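Local coordinates for protein N-acetylglucosamine-specific lectin (Saxidomus purpuratus, PDB 6A7T) that binds carbohydrates such as N-acetylglucosamine and N-acetylgalactosamine through a C-type lectin fold, recognising the sugar without calcium, at residues B[30-35]-B[153-158]; B[40-45]-B[76-81]. All coordinates share one frame; numbering follows the deposited sequence. Where two conformers were deposited one is given.

Contact 1 (B[30-35]-B[153-158]); sequences SGWKFF and CEIDCS. With CA (calcium ion), chain D.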
ATOM      1  N   SER B  30      -8.053  -6.211 -26.457  1.00 29.27           N
ATOM      2  CA  SER B  30      -7.120  -6.861 -27.368  1.00 31.24           C
ATOM      3  C   SER B  30      -5.838  -6.016 -27.431  1.00 29.79           C
ATOM      4  O   SER B  30      -5.924  -4.795 -27.407  1.00 29.31           O
ATOM      5  CB  SER B  30      -7.758  -7.049 -28.748  1.00 35.40           C
ATOM      6  OG  SER B  30      -7.059  -8.018 -29.518  1.00 40.33           O
ATOM      7  N   GLY B  31      -4.674  -6.676 -27.499  1.00 28.36           N
ATOM      8  CA  GLY B  31      -3.365  -6.011 -27.530  1.00 27.10           C
ATOM      9  C   GLY B  31      -2.871  -5.592 -26.148  1.00 27.55           C
ATOM     10  O   GLY B  31      -1.801  -4.977 -26.050  1.00 28.07           O
ATOM     11  N   TRP B  32      -3.653  -5.888 -25.102  1.00 26.63           N
ATOM     12  CA  TRP B  32      -3.233  -5.661 -23.702  1.00 24.36           C
ATOM     13  C   TRP B  32      -2.774  -6.981 -23.090  1.00 25.97           C
ATOM     14  O   TRP B  32      -3.345  -8.033 -23.340  1.00 29.59           O
ATOM     15  CB  TRP B  32      -4.345  -5.071 -22.842  1.00 22.35           C
ATOM     16  CG  TRP B  32      -4.778  -3.692 -23.223  1.00 20.41           C
ATOM     17  CD1 TRP B  32      -5.291  -3.296 -24.422  1.00 20.54           C
ATOM     18  CD2 TRP B  32      -4.826  -2.548 -22.374  1.00 18.72           C
ATOM     19  NE1 TRP B  32      -5.591  -1.968 -24.393  1.00 18.86           N
ATOM     20  CE2 TRP B  32      -5.365  -1.486 -23.132  1.00 18.20           C
ATOM     21  CE3 TRP B  32      -4.431  -2.306 -21.053  1.00 16.62           C
ATOM     22  CZ2 TRP B  32      -5.485  -0.198 -22.626  1.00 16.69           C
ATOM     23  CZ3 TRP B  32      -4.571  -1.031 -20.545  1.00 17.36           C
ATOM     24  CH2 TRP B  32      -5.091   0.010 -21.323  1.00 18.28           C
ATOM     25  N   LYS B  33      -1.760  -6.888 -22.234  1.00 22.84           N
ATOM     26  CA  LYS B  33      -1.163  -8.022 -21.584  1.00 23.17           C
ATOM     27  C   LYS B  33      -1.698  -8.137 -20.157  1.00 22.79           C
ATOM     28  O   LYS B  33      -1.800  -7.147 -19.464  1.00 19.52           O
ATOM     29  CB  LYS B  33       0.353  -7.843 -21.545  1.00 23.69           C
ATOM     30  CG  LYS B  33       1.019  -7.635 -22.896  1.00 25.56           C
ATOM     31  CD  LYS B  33       2.478  -7.386 -22.746  1.00 27.17           C
ATOM     32  CE  LYS B  33       3.176  -7.120 -24.058  1.00 29.83           C
ATOM     33  NZ  LYS B  33       3.130  -8.317 -24.929  1.00 32.82           N
ATOM     34  N   PHE B  34      -1.993  -9.366 -19.725  1.00 23.02           N
ATOM     35  CA  PHE B  34      -2.448  -9.658 -18.389  1.00 21.47           C
ATOM     36  C   PHE B  34      -1.273 -10.036 -17.475  1.00 20.34           C
ATOM     37  O   PHE B  34      -0.453 -10.885 -17.801  1.00 20.27           O
ATOM     38  CB  PHE B  34      -3.445 -10.823 -18.400  1.00 24.17           C
ATOM     39  CG  PHE B  34      -4.051 -11.086 -17.044  1.00 24.35           C
ATOM     40  CD1 PHE B  34      -4.873 -10.140 -16.451  1.00 25.08           C
ATOM     41  CD2 PHE B  34      -3.732 -12.230 -16.325  1.00 28.51           C
ATOM     42  CE1 PHE B  34      -5.390 -10.342 -15.180  1.00 26.39           C
ATOM     43  CE2 PHE B  34      -4.238 -12.424 -15.049  1.00 28.12           C
ATOM     44  CZ  PHE B  34      -5.070 -11.488 -14.481  1.00 29.37           C
ATOM     45  N   PHE B  35      -1.244  -9.446 -16.279  1.00 18.11           N
ATOM     46  CA  PHE B  35      -0.351  -9.886 -15.183  1.00 17.18           C
ATOM     47  C   PHE B  35      -0.954  -9.452 -13.846  1.00 16.32           C
ATOM     48  O   PHE B  35      -1.314  -8.286 -13.649  1.00 14.57           O
ATOM     49  CB  PHE B  35       1.070  -9.339 -15.332  1.00 17.23           C
ATOM     50  CG  PHE B  35       1.970  -9.706 -14.183  1.00 17.05           C
ATOM     51  CD1 PHE B  35       2.664 -10.913 -14.178  1.00 18.05           C
ATOM     52  CD2 PHE B  35       2.017  -8.910 -13.042  1.00 17.53           C
ATOM     53  CE1 PHE B  35       3.455 -11.268 -13.087  1.00 18.43           C
ATOM     54  CE2 PHE B  35       2.795  -9.274 -11.953  1.00 16.46           C
ATOM     55  CZ  PHE B  35       3.501 -10.470 -11.969  1.00 18.36           C
ATOM     56  N   CYS B 153       0.236   1.948 -19.989  1.00  9.41           N
ATOM     57  CA  CYS B 153      -1.060   2.107 -19.362  1.00 10.78           C
ATOM     58  C   CYS B 153      -1.454   0.826 -18.615  1.00 10.19           C
ATOM     59  O   CYS B 153      -1.027  -0.266 -18.920  1.00 10.47           O
ATOM     60  CB  CYS B 153      -2.181   2.404 -20.354  1.00 12.19           C
ATOM     61  SG  CYS B 153      -1.866   3.821 -21.444  1.00 13.85           S
ATOM     62  N   GLU B 154      -2.280   1.019 -17.594  1.00 10.08           N
ATOM     63  CA  GLU B 154      -2.729  -0.055 -16.669  1.00 10.34           C
ATOM     64  C   GLU B 154      -4.230   0.114 -16.414  1.00 10.50           C
ATOM     65  O   GLU B 154      -4.671   1.182 -16.125  1.00 11.55           O
ATOM     66  CB  GLU B 154      -1.978   0.013 -15.342  1.00 10.45           C
ATOM     67  CG  GLU B 154      -2.322  -1.150 -14.408  1.00 11.69           C
ATOM     68  CD  GLU B 154      -1.641  -1.152 -13.045  1.00 12.28           C
ATOM     69  OE1 GLU B 154      -1.026  -0.092 -12.686  1.00 12.57           O
ATOM     70  OE2 GLU B 154      -1.749  -2.176 -12.324  1.00 12.04           O
ATOM     71  N   ILE B 155      -4.962  -1.001 -16.545  1.00 12.22           N
ATOM     72  CA  ILE B 155      -6.328  -1.161 -16.020  1.00 14.40           C
ATOM     73  C   ILE B 155      -6.236  -2.158 -14.862  1.00 13.46           C
ATOM     74  O   ILE B 155      -5.771  -3.276 -15.110  1.00 12.47           O
ATOM     75  CB  ILE B 155      -7.253  -1.698 -17.116  1.00 15.59           C
ATOM     76  CG1 ILE B 155      -7.439  -0.703 -18.262  1.00 17.99           C
ATOM     77  CG2 ILE B 155      -8.588  -2.106 -16.539  1.00 17.56           C
ATOM     78  CD1 ILE B 155      -8.042  -1.333 -19.514  1.00 18.18           C
ATOM     79  N   ASP B 156      -6.638  -1.748 -13.644  1.00 17.44           N
ATOM     80  CA  ASP B 156      -6.473  -2.646 -12.490  1.00 19.19           C
ATOM     81  C   ASP B 156      -7.826  -3.022 -11.869  1.00 22.90           C
ATOM     82  O   ASP B 156      -7.825  -3.836 -10.961  1.00 22.58           O
ATOM     83  CB  ASP B 156      -5.481  -2.105 -11.449  1.00 20.85           C
ATOM     84  CG  ASP B 156      -5.917  -0.874 -10.700  1.00 20.55           C
ATOM     85  OD1 ASP B 156      -7.075  -0.483 -10.867  1.00 22.49           O
ATOM     86  OD2 ASP B 156      -5.071  -0.278  -9.979  1.00 22.19           O
ATOM     87  N   CYS B 157      -8.942  -2.546 -12.436  1.00 25.39           N
ATOM     88  CA  CYS B 157     -10.296  -2.947 -11.995  1.00 28.39           C
ATOM     89  C   CYS B 157     -10.423  -2.796 -10.468  1.00 31.80           C
ATOM     90  O   CYS B 157     -11.077  -3.623  -9.799  1.00 35.18           O
ATOM     91  CB  CYS B 157     -10.610  -4.382 -12.408  1.00 28.12           C
ATOM     92  SG  CYS B 157     -10.438  -4.771 -14.176  1.00 32.11           S
ATOM     93  N   SER B 158      -9.777  -1.765  -9.905  1.00 34.48           N
ATOM     94  CA  SER B 158      -9.855  -1.472  -8.479  1.00 38.54           C
ATOM     95  C   SER B 158     -11.096  -0.610  -8.195  1.00 46.08           C
ATOM     96  O   SER B 158     -11.801  -0.207  -9.117  1.00 51.70           O
ATOM     97  CB  SER B 158      -8.578  -0.823  -7.979  1.00 36.79           C
ATOM     98  OG  SER B 158      -8.372   0.458  -8.567  1.00 33.36           O
TER
HETATM   99 CA    CA D 201      -0.248  -1.621 -10.489  1.00 10.64          CA
HETATM  100  O   HOH W   1      -2.369  -0.400  -9.851  1.00 12.77           O
HETATM  101  O   HOH W   2      -1.168  -3.668  -9.646  1.00 11.89           O
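Trp32 meets Cys153 and Ile155 in an apolar side-chain contact on the antiparallel N- and C-terminal sheet of the C-type lectin fold. Strand 38-47 runs between strands 33-35 and 149-155, so those two strands are second neighbours in the sheet: the closest CA atoms across the contact, of Trp32 and Glu154, stand 9.0 Å apart, and side chains bridge the gap. The six-membered ring of Trp32 takes Ile155 over one face, where CD1 makes a CH-pi contact 3.9 Å from the ring centroid and 21° off its normal. That methyl sits toward the ring's rim, 3.6 Å from Trp32 CZ3. Trp32 CG lies anti to its carbonyl carbon (chi1 -66°), which carries the indole across the middle strand. Cys153 adds its CB obliquely, 3.9 Å from Trp32 CH2, while its SG is tied to Cys56 in a disulfide. Glu154 starts away from the 30-35 segment, and its carboxylate binds calcium; Thr65, Glu67 and Glu71 complete the protein ligands, and Ser38 OG hydrogen-bonds to Glu154 OE2. Past the strand, Asp156 OD1 accepts from Ser158 N in an Asx turn and also from Ser158 OG, both from the same face of the carboxylate, while OD2 accepts from a calcium-bound water and forms a salt bridge with Lys24 of the other chain. Glu154 chelates the calcium unevenly, with OE2 at 2.4 Å and OE1 at 2.8 Å from the ion.

Contact 2 (B[40-45]-B[76-81]); sequences YLFDEG and RGILSG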
ATOM      1  N   TYR B  40      -2.279  -4.398 -19.079  1.00 11.90           N
ATOM      2  CA  TYR B  40      -1.247  -3.405 -19.388  1.00 11.67           C
ATOM      3  C   TYR B  40      -1.168  -3.148 -20.900  1.00 11.35           C
ATOM      4  O   TYR B  40      -1.186  -4.106 -21.721  1.00 13.49           O
ATOM      5  CB  TYR B  40       0.125  -3.883 -18.911  1.00 11.07           C
ATOM      6  CG  TYR B  40       0.231  -4.152 -17.434  1.00 10.75           C
ATOM      7  CD1 TYR B  40      -0.146  -5.368 -16.870  1.00 10.60           C
ATOM      8  CD2 TYR B  40       0.668  -3.172 -16.571  1.00 10.65           C
ATOM      9  CE1 TYR B  40      -0.063  -5.614 -15.512  1.00 10.76           C
ATOM     10  CE2 TYR B  40       0.749  -3.391 -15.200  1.00 11.49           C
ATOM     11  CZ  TYR B  40       0.380  -4.617 -14.663  1.00 10.96           C
ATOM     12  OH  TYR B  40       0.459  -4.833 -13.316  1.00 11.29           O
ATOM     13  N   LEU B  41      -0.967  -1.880 -21.260  1.00 11.40           N
ATOM     14  CA  LEU B  41      -0.729  -1.533 -22.684  1.00 12.37           C
ATOM     15  C   LEU B  41       0.649  -0.901 -22.740  1.00 11.71           C
ATOM     16  O   LEU B  41       0.855   0.134 -22.173  1.00  9.94           O
ATOM     17  CB  LEU B  41      -1.826  -0.597 -23.184  1.00 13.58           C
ATOM     18  CG  LEU B  41      -1.681  -0.168 -24.650  1.00 15.39           C
ATOM     19  CD1 LEU B  41      -1.865  -1.330 -25.578  1.00 18.53           C
ATOM     20  CD2 LEU B  41      -2.621   0.949 -25.002  1.00 15.59           C
ATOM     21  N   PHE B  42       1.563  -1.521 -23.506  1.00 10.92           N
ATOM     22  CA  PHE B  42       2.888  -0.996 -23.754  1.00 10.87           C
ATOM     23  C   PHE B  42       2.779  -0.216 -25.065  1.00 11.95           C
ATOM     24  O   PHE B  42       2.994  -0.800 -26.139  1.00 15.10           O
ATOM     25  CB  PHE B  42       3.944  -2.100 -23.706  1.00 11.55           C
ATOM     26  CG  PHE B  42       4.159  -2.723 -22.346  1.00 10.72           C
ATOM     27  CD1 PHE B  42       3.242  -3.648 -21.848  1.00 11.06           C
ATOM     28  CD2 PHE B  42       5.235  -2.368 -21.548  1.00 10.59           C
ATOM     29  CE1 PHE B  42       3.410  -4.205 -20.589  1.00 11.60           C
ATOM     30  CE2 PHE B  42       5.409  -2.940 -20.289  1.00 11.63           C
ATOM     31  CZ  PHE B  42       4.483  -3.833 -19.804  1.00 11.17           C
ATOM     32  N   ASP B  43       2.403   1.051 -24.971  1.00 11.02           N
ATOM     33  CA  ASP B  43       2.057   1.811 -26.180  1.00 12.11           C
ATOM     34  C   ASP B  43       3.303   2.506 -26.745  1.00 11.87           C
ATOM     35  O   ASP B  43       3.991   3.214 -26.091  1.00 10.98           O
ATOM     36  CB  ASP B  43       0.937   2.819 -25.953  1.00 14.81           C
ATOM     37  CG  ASP B  43       0.423   3.367 -27.272  1.00 15.98           C
ATOM     38  OD1 ASP B  43      -0.401   2.670 -27.916  1.00 16.64           O
ATOM     39  OD2 ASP B  43       0.888   4.441 -27.647  1.00 17.09           O
ATOM     40  N   GLU B  44       3.496   2.348 -28.061  1.00 12.69           N
ATOM     41  CA  GLU B  44       4.691   2.870 -28.739  1.00 12.97           C
ATOM     42  C   GLU B  44       4.452   4.210 -29.451  1.00 13.39           C
ATOM     43  O   GLU B  44       5.319   4.691 -30.232  1.00 14.88           O
ATOM     44  CB  GLU B  44       5.217   1.820 -29.725  1.00 14.76           C
ATOM     45  CG  GLU B  44       5.597   0.527 -29.043  1.00 15.00           C
ATOM     46  CD  GLU B  44       6.898   0.539 -28.274  1.00 18.93           C
ATOM     47  OE1 GLU B  44       7.659   1.495 -28.478  1.00 21.49           O
ATOM     48  OE2 GLU B  44       7.166  -0.439 -27.486  1.00 19.65           O
ATOM     49  N   GLY B  45       3.325   4.865 -29.213  1.00 12.81           N
ATOM     50  CA  GLY B  45       3.143   6.189 -29.704  1.00 12.48           C
ATOM     51  C   GLY B  45       4.087   7.151 -29.018  1.00 12.79           C
ATOM     52  O   GLY B  45       4.706   6.838 -27.977  1.00 14.18           O
ATOM     53  N   ARG B  76       9.731  -5.179 -16.294  1.00  9.52           N
ATOM     54  CA  ARG B  76      11.143  -5.320 -16.757  1.00 10.64           C
ATOM     55  C   ARG B  76      11.259  -6.445 -17.793  1.00 10.79           C
ATOM     56  O   ARG B  76      11.992  -6.308 -18.796  1.00 12.24           O
ATOM     57  CB  ARG B  76      12.077  -5.555 -15.571  1.00 11.31           C
ATOM     58  CG  ARG B  76      13.548  -5.604 -15.946  1.00 11.35           C
ATOM     59  CD  ARG B  76      14.545  -5.457 -14.819  1.00 11.67           C
ATOM     60  NE  ARG B  76      14.300  -4.312 -13.969  1.00 12.44           N
ATOM     61  CZ  ARG B  76      13.566  -4.333 -12.858  1.00 11.89           C
ATOM     62  NH1 ARG B  76      13.062  -5.474 -12.370  1.00 13.40           N
ATOM     63  NH2 ARG B  76      13.301  -3.183 -12.291  1.00 11.39           N
ATOM     64  N   GLY B  77      10.561  -7.553 -17.558  1.00 11.76           N
ATOM     65  CA  GLY B  77      10.529  -8.671 -18.535  1.00 11.72           C
ATOM     66  C   GLY B  77      10.084  -8.240 -19.922  1.00 12.93           C
ATOM     67  O   GLY B  77      10.717  -8.591 -20.931  1.00 16.31           O
ATOM     68  N   ILE B  78       9.043  -7.424 -19.995  1.00 11.60           N
ATOM     69  CA  ILE B  78       8.513  -6.953 -21.262  1.00 11.94           C
ATOM     70  C   ILE B  78       9.507  -5.960 -21.873  1.00 12.19           C
ATOM     71  O   ILE B  78       9.802  -5.996 -23.100  1.00 13.03           O
ATOM     72  CB  ILE B  78       7.106  -6.330 -21.127  1.00 12.34           C
ATOM     73  CG1 ILE B  78       6.078  -7.294 -20.532  1.00 12.77           C
ATOM     74  CG2 ILE B  78       6.625  -5.767 -22.439  1.00 12.69           C
ATOM     75  CD1 ILE B  78       5.924  -8.584 -21.330  1.00 13.05           C
ATOM     76  N   LEU B  79       9.956  -4.972 -21.072  1.00 11.32           N
ATOM     77  CA  LEU B  79      10.809  -3.889 -21.622  1.00 11.86           C
ATOM     78  C   LEU B  79      12.160  -4.435 -22.103  1.00 12.86           C
ATOM     79  O   LEU B  79      12.678  -3.927 -23.089  1.00 11.83           O
ATOM     80  CB  LEU B  79      11.022  -2.801 -20.565  1.00 10.94           C
ATOM     81  CG  LEU B  79       9.745  -2.128 -20.080  1.00 10.43           C
ATOM     82  CD1 LEU B  79      10.056  -0.983 -19.149  1.00 11.16           C
ATOM     83  CD2 LEU B  79       8.850  -1.638 -21.221  1.00 10.01           C
ATOM     84  N   SER B  80      12.693  -5.452 -21.411  1.00 14.30           N
ATOM     85  CA  SER B  80      13.973  -6.007 -21.789  0.50 15.36           C
ATOM     86  C   SER B  80      13.816  -6.960 -22.989  1.00 16.15           C
ATOM     87  O   SER B  80      14.802  -7.314 -23.601  1.00 19.59           O
ATOM     88  CB  SER B  80      14.635  -6.662 -20.603  0.50 14.84           C
ATOM     89  OG  SER B  80      13.856  -7.764 -20.156  0.50 15.32           O
ATOM     90  N   GLY B  81      12.586  -7.298 -23.357  1.00 15.14           N
ATOM     91  CA  GLY B  81      12.274  -8.163 -24.517  1.00 16.76           C
ATOM     92  C   GLY B  81      12.307  -7.428 -25.857  1.00 17.17           C
ATOM     93  O   GLY B  81      12.143  -8.056 -26.860  1.00 18.75           O
TER
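Phe42, on strand 38-47, packs against Ile78 and Leu79 near the C-terminal end of helix 69-80, an apolar helix-on-sheet contact within the C-type lectin fold. The nearest CA atoms, of Phe42 and Ile78, are 8.6 Å apart, a spacing filled by side chains. Along the helix, Arg76 comes first and turns away from the strand; its guanidinium group pairs with Asp72 and reaches the carbonyl of Trp136. Ile78 follows and covers the Phe42 ring. Its CG2 lies almost exactly over the ring centre, 3.6 Å from the centroid and 7° off the normal, a well-centred CH-pi contact. Because CG2 stands anti to the backbone N of Ile78, with CG1 anti to the carbonyl carbon (chi1 -58°), both branches can meet the ring: CG1 approaches Phe42 CZ to 3.9 Å. Leu79 comes next and touches a different part of the same ring, its CD2 lying at the edge near the ring plane, 3.7 Å from Phe42 CD2. Leu79 also packs on Trp136, so it joins this contact to strand 134-141. Ser80 N bonds to Arg76 O at 2.8 Å, and Gly81 N then bonds to Ile78 O. One phenyl ring thus meets two consecutive helix residues, one over its face and one at its edge, and the contact between the segments is apolar, carried by dispersion and the CH-pi interaction.

In the fold
Contacts 1 and 2 lie on one antiparallel sheet, their centres 12 Å apart. Strand 38-47 joins them: Lys33 O is 2.8 Å from Tyr40 N and Cys153 O is 2.8 Å from Leu41 N, probable hydrogen bonds that place the strand of contact 2 between the two strands of contact 1. Trp32 CE3 also packs 3.4 Å from Tyr40 C. The calcium site belongs to contact 1, where Glu154 binds the ion directly; the Phe42 side chain of contact 2 is about 11 Å from the ion. Tyr40 OH hydrogen-bonds to Glu71, another calcium ligand, and helix 69-80 carries both that ligand and the residues that touch Phe42.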